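Local coordinates for endo-1,4-beta-mannanase (Eisenia fetida, PDB 5Y6T), which probably hydrolyses internal beta-1,4-mannosidic bonds of mannan polysaccharides, as a GH5 family glycoside hydrolase probably adapted to the cold, at residues Ser25-Ala30 against Trp326-Gly331; Gly272-Ser277 against Asp304-Thr309. All blocks are in the same frame, centred on the assembly; numbering follows the deposited sequence.

Contact 1. Residues Ser25-Ala30 against Trp326-Gly331; sequences SGMNIA and WQANGG
Asn28 and Ala30 meet the indole of Trp326 where the first and last parallel strands, 20-28 and 322-325, close the (beta/alpha)8 barrel of this GH5 enzyme. The side chain of Asn28 runs at about a right angle to that of Trp326, its amide plane turned 57° from the ring; CB of Asn28 lies 3.6 Å from CE3 of Trp326. Arg67 binds OD1 of this asparagine, while its ND2 donates to Gly296 O and Ser325 O. Further along the six-membered ring, Ala30 CB approaches Trp326 CH2 at 3.7 Å. The indole reaches both residues because its CG stands anti to the backbone N (chi1 -173°), swinging the ring back although CB starts away from the strand. Across one indole face lies CB of Gln327, joined to Trp326 by a cis peptide. The extended Gln327 chain then offers an in-plane lone pair of OE1 to Ala30 N, 2.8 Å away, and sends NE2 to Gly331 O. A leucine here would probably leave the Ala30 N-H without its acceptor and let the turn at Gln327-Gly330 shift against the strand end. Two backbone bonds complete the junction: Ala328 N to Asn28 O at 2.8 Å, and Asn329 N to Ile29 O at 3.0 Å. Beside them, Met27 SD rests 3.8 Å from Ala328 CB.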
loop_
_atom_site.group_PDB
_atom_site.type_symbol
_atom_site.label_atom_id
_atom_site.label_comp_id
_atom_site.label_asym_id
_atom_site.label_seq_id
_atom_site.Cartn_x
_atom_site.Cartn_y
_atom_site.Cartn_z
ATOM N N SER A 25 7.718 -6.278 8.628
ATOM C CA SER A 25 9.045 -5.821 8.302
ATOM C C SER A 25 9.470 -6.355 6.952
ATOM O O SER A 25 9.454 -7.532 6.767
ATOM C CB SER A 25 10.052 -6.272 9.351
ATOM O OG SER A 25 11.369 -5.887 9.052
ATOM N N GLY A 26 9.725 -5.493 5.987
ATOM C CA GLY A 26 9.990 -5.975 4.663
ATOM C C GLY A 26 10.304 -4.890 3.678
ATOM O O GLY A 26 10.812 -3.850 4.057
ATOM N N MET A 27 10.138 -5.199 2.406
ATOM C CA MET A 27 10.453 -4.241 1.339
ATOM C C MET A 27 9.304 -4.069 0.402
ATOM O O MET A 27 8.569 -5.031 0.114
ATOM C CB MET A 27 11.680 -4.735 0.512
ATOM C CG MET A 27 12.909 -4.994 1.344
ATOM S SD MET A 27 14.306 -5.337 0.203
ATOM C CE MET A 27 15.491 -6.099 1.303
ATOM N N ASN A 28 9.194 -2.855 -0.124
ATOM C CA ASN A 28 8.484 -2.674 -1.334
ATOM C C ASN A 28 9.295 -3.369 -2.426
ATOM O O ASN A 28 10.517 -3.184 -2.464
ATOM C CB ASN A 28 8.380 -1.204 -1.702
ATOM C CG ASN A 28 7.430 -0.443 -0.837
ATOM O OD1 ASN A 28 6.275 -0.298 -1.194
ATOM N ND2 ASN A 28 7.941 0.123 0.254
ATOM N N ILE A 29 8.629 -4.121 -3.284
ATOM C CA ILE A 29 9.351 -4.738 -4.466
ATOM C C ILE A 29 9.914 -3.602 -5.360
ATOM O O ILE A 29 11.113 -3.647 -5.638
ATOM C CB ILE A 29 8.605 -5.851 -5.185
ATOM C CG1 ILE A 29 8.213 -6.919 -4.173
ATOM C CG2 ILE A 29 9.428 -6.460 -6.302
ATOM C CD1 ILE A 29 9.335 -7.415 -3.311
ATOM N N ALA A 30 9.149 -2.600 -5.768
ATOM C CA ALA A 30 7.672 -2.604 -5.866
ATOM C C ALA A 30 7.158 -3.268 -7.160
ATOM O O ALA A 30 5.963 -3.526 -7.323
ATOM C CB ALA A 30 7.127 -1.226 -5.746
ATOM N N TRP A 326 12.203 1.193 0.495
ATOM C CA TRP A 326 12.068 1.490 -0.907
ATOM C C TRP A 326 13.462 1.279 -1.607
ATOM O O TRP A 326 14.420 1.978 -1.275
ATOM C CB TRP A 326 11.588 2.938 -1.133
ATOM C CG TRP A 326 11.287 3.180 -2.562
ATOM C CD1 TRP A 326 12.100 3.772 -3.502
ATOM C CD2 TRP A 326 10.114 2.759 -3.256
ATOM N NE1 TRP A 326 11.500 3.716 -4.764
ATOM C CE2 TRP A 326 10.260 3.143 -4.625
ATOM C CE3 TRP A 326 8.919 2.124 -2.855
ATOM C CZ2 TRP A 326 9.278 2.851 -5.597
ATOM C CZ3 TRP A 326 7.950 1.884 -3.821
ATOM C CH2 TRP A 326 8.144 2.255 -5.166
ATOM N N GLN A 327 13.540 0.427 -2.617
ATOM C CA GLN A 327 12.667 -0.679 -2.985
ATOM C C GLN A 327 13.626 -1.826 -3.416
ATOM O O GLN A 327 14.805 -1.594 -3.770
ATOM C CB GLN A 327 11.715 -0.406 -4.137
ATOM C CG GLN A 327 12.399 0.140 -5.383
ATOM C CD GLN A 327 11.422 0.403 -6.555
ATOM O OE1 GLN A 327 10.371 -0.273 -6.712
ATOM N NE2 GLN A 327 11.785 1.343 -7.431
ATOM N N ALA A 328 13.127 -3.071 -3.352
ATOM C CA ALA A 328 13.933 -4.315 -3.546
ATOM C C ALA A 328 14.645 -4.333 -4.884
ATOM O O ALA A 328 15.759 -4.837 -4.948
ATOM C CB ALA A 328 13.103 -5.559 -3.384
ATOM N N ASN A 329 14.058 -3.697 -5.893
ATOM C CA ASN A 329 14.639 -3.765 -7.221
ATOM C C ASN A 329 15.787 -2.761 -7.362
ATOM O O ASN A 329 16.514 -2.778 -8.370
ATOM C CB ASN A 329 13.605 -3.637 -8.390
ATOM C CG ASN A 329 12.939 -2.286 -8.483
ATOM O OD1 ASN A 329 13.564 -1.242 -8.231
ATOM N ND2 ASN A 329 11.670 -2.277 -8.855
ATOM N N GLY A 330 15.916 -1.870 -6.423
ATOM C CA GLY A 330 17.075 -0.985 -6.314
ATOM C C GLY A 330 17.019 0.230 -7.174
ATOM O O GLY A 330 17.959 1.053 -7.191
ATOM N N GLY A 331 15.904 0.415 -7.874
ATOM C CA GLY A 331 15.830 1.324 -9.024
ATOM C C GLY A 331 15.207 2.634 -8.732
ATOM O O GLY A 331 14.199 2.791 -8.007
#

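Contact 2. Residues Gly272-Ser277 against Asp304-Thr309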
loop_
_atom_site.group_PDB
_atom_site.type_symbol
_atom_site.label_atom_id
_atom_site.label_comp_id
_atom_site.label_asym_id
_atom_site.label_seq_id
_atom_site.Cartn_x
_atom_site.Cartn_y
_atom_site.Cartn_z
ATOM N N GLY A 272 17.407 17.198 2.062
ATOM C CA GLY A 272 18.156 16.639 3.177
ATOM C C GLY A 272 17.599 16.707 4.582
ATOM O O GLY A 272 18.299 16.360 5.547
ATOM N N ALA A 273 16.317 17.076 4.706
ATOM C CA ALA A 273 15.628 17.090 5.969
ATOM C C ALA A 273 14.227 16.476 5.890
ATOM O O ALA A 273 13.495 16.723 4.947
ATOM C CB ALA A 273 15.472 18.544 6.471
ATOM N N TYR A 274 13.904 15.668 6.878
ATOM C CA TYR A 274 12.526 15.231 7.038
ATOM C C TYR A 274 11.711 16.395 7.577
ATOM O O TYR A 274 12.245 17.308 8.259
ATOM C CB TYR A 274 12.479 14.080 8.026
ATOM C CG TYR A 274 12.958 12.767 7.480
ATOM C CD1 TYR A 274 12.193 12.032 6.548
ATOM C CD2 TYR A 274 14.137 12.175 7.955
ATOM C CE1 TYR A 274 12.626 10.780 6.107
ATOM C CE2 TYR A 274 14.600 10.951 7.465
ATOM C CZ TYR A 274 13.845 10.253 6.582
ATOM O OH TYR A 274 14.221 9.001 6.171
ATOM N N THR A 275 10.399 16.392 7.291
ATOM C CA THR A 275 9.459 17.184 8.092
ATOM C C THR A 275 9.546 16.848 9.568
ATOM O O THR A 275 9.835 15.695 9.975
ATOM C CB THR A 275 8.016 16.904 7.630
ATOM O OG1 THR A 275 7.816 15.489 7.544
ATOM C CG2 THR A 275 7.750 17.537 6.271
ATOM N N SER A 276 9.246 17.841 10.403
ATOM C CA SER A 276 9.326 17.627 11.854
ATOM C C SER A 276 8.236 16.642 12.344
ATOM O O SER A 276 8.381 16.069 13.425
ATOM C CB SER A 276 9.286 18.978 12.584
ATOM O OG SER A 276 8.050 19.626 12.275
ATOM N N SER A 277 7.197 16.411 11.521
ATOM C CA SER A 277 6.113 15.509 11.824
ATOM C C SER A 277 6.224 14.145 11.037
ATOM O O SER A 277 5.274 13.357 11.048
ATOM C CB SER A 277 4.770 16.186 11.519
ATOM O OG SER A 277 4.754 16.643 10.171
ATOM N N ASP A 304 17.785 11.658 5.635
ATOM C CA ASP A 304 18.515 12.858 6.086
ATOM C C ASP A 304 19.915 12.497 6.569
ATOM O O ASP A 304 20.540 13.316 7.295
ATOM C CB ASP A 304 17.713 13.574 7.214
ATOM C CG ASP A 304 17.653 12.781 8.508
ATOM O OD1 ASP A 304 17.948 11.557 8.509
ATOM O OD2 ASP A 304 17.201 13.397 9.490
ATOM N N GLY A 305 20.371 11.278 6.214
ATOM C CA GLY A 305 21.659 10.722 6.730
ATOM C C GLY A 305 21.557 9.599 7.764
ATOM O O GLY A 305 22.523 8.859 7.990
ATOM N N ARG A 306 20.396 9.437 8.431
ATOM C CA ARG A 306 20.250 8.397 9.380
ATOM C C ARG A 306 20.341 7.058 8.615
ATOM O O ARG A 306 20.104 6.979 7.435
ATOM C CB ARG A 306 18.935 8.477 10.151
ATOM C CG ARG A 306 17.689 8.348 9.299
ATOM C CD ARG A 306 16.432 8.739 10.086
ATOM N NE ARG A 306 16.509 10.147 10.458
ATOM C CZ ARG A 306 16.074 10.685 11.585
ATOM N NH1 ARG A 306 15.414 9.974 12.478
ATOM N NH2 ARG A 306 16.242 11.984 11.777
ATOM N N SER A 307 20.703 5.994 9.315
ATOM C CA SER A 307 20.946 4.739 8.649
ATOM C C SER A 307 19.629 3.984 8.486
ATOM O O SER A 307 18.661 4.222 9.247
ATOM C CB SER A 307 21.871 3.848 9.427
ATOM O OG SER A 307 21.243 3.416 10.584
ATOM N N ILE A 308 19.650 3.044 7.548
ATOM C CA ILE A 308 18.522 2.117 7.356
ATOM C C ILE A 308 18.146 1.400 8.670
ATOM O O ILE A 308 16.960 1.163 8.984
ATOM C CB ILE A 308 18.836 1.079 6.257
ATOM C CG1 ILE A 308 17.522 0.370 5.836
ATOM C CG2 ILE A 308 19.934 0.066 6.681
ATOM C CD1 ILE A 308 16.685 1.199 4.899
ATOM N N THR A 309 19.138 1.035 9.481
ATOM C CA THR A 309 18.851 0.358 10.745
ATOM C C THR A 309 18.140 1.296 11.707
ATOM O O THR A 309 17.263 0.873 12.453
ATOM C CB THR A 309 20.173 -0.215 11.306
ATOM O OG1 THR A 309 20.599 -1.281 10.425
ATOM C CG2 THR A 309 20.002 -0.728 12.684
HETATM O O HOH W 1 15.744 15.626 9.127
#
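Tyr274 presents one ring edge to OD1 of Asp304, joining two loops of the (beta/alpha)8 barrel: one follows strand 262-266, the other follows strand 293-297 and enters helix 308-317. CD2 of Tyr274 lies 3.6 Å from Asp304 CG, and OD1 of Asp304, at the ring edge and near its plane, is 3.6 Å from CE2 of Tyr274. The carboxylate is turned 66° from the ring. Arg306 brings NE close to the same CE2, its guanidinium perpendicular to the phenol. No direct hydrogen bond spans the two loops; a water accepts from Tyr274 N and donates to Asp304 OD2, and the Gly272 carbonyl oxygen packs 3.3 Å from Asp304 CB.

What holds the acidic group in place lies within its own loop. Arg306 grips it side-on in a bidentate salt bridge: NE meets OD1 of Asp304 at 2.8 Å, NH2 meets OD2 of the same residue at 2.9 Å, and both oxygens lie close to the guanidinium plane. A bend at chi3 (64°) folds the arginine back to make this pairing. The backbone N of Arg306 also reaches OD1, forming an Asx turn, so the negative charge is probably well compensated despite its position at the surface. Farther out, Ser307 is the N-cap of helix 308-317, with OG taking the N-H of Asp310, while Tyr274 OH receives a weak hydrogen bond from Gln311 of that helix. On OD1 of Asp304, NE and N of Arg306 arrive from opposite faces of the carboxylate plane.

How the contacts relate
Contact 2 is nested in the chain between the segments of contact 1. Their centres are 18 Å apart, and their nearest atoms, about 6 Å apart, do not touch. Contact 1 is buried at the barrel closure, with its centre 12 Å from that of the chain; contact 2 lies at the surface, 21 Å out. The side chain of Trp326 comes within about 3 Å of a bound Tris, probably from the crystallisation liquor, which may mark the sugar-binding cleft, as expected for a GH5 tryptophan after the last barrel strand. The loop carrying 272-277 also supplies Tyr268 against Trp326, and helix 338-348 packs against both Met27 and Ile308.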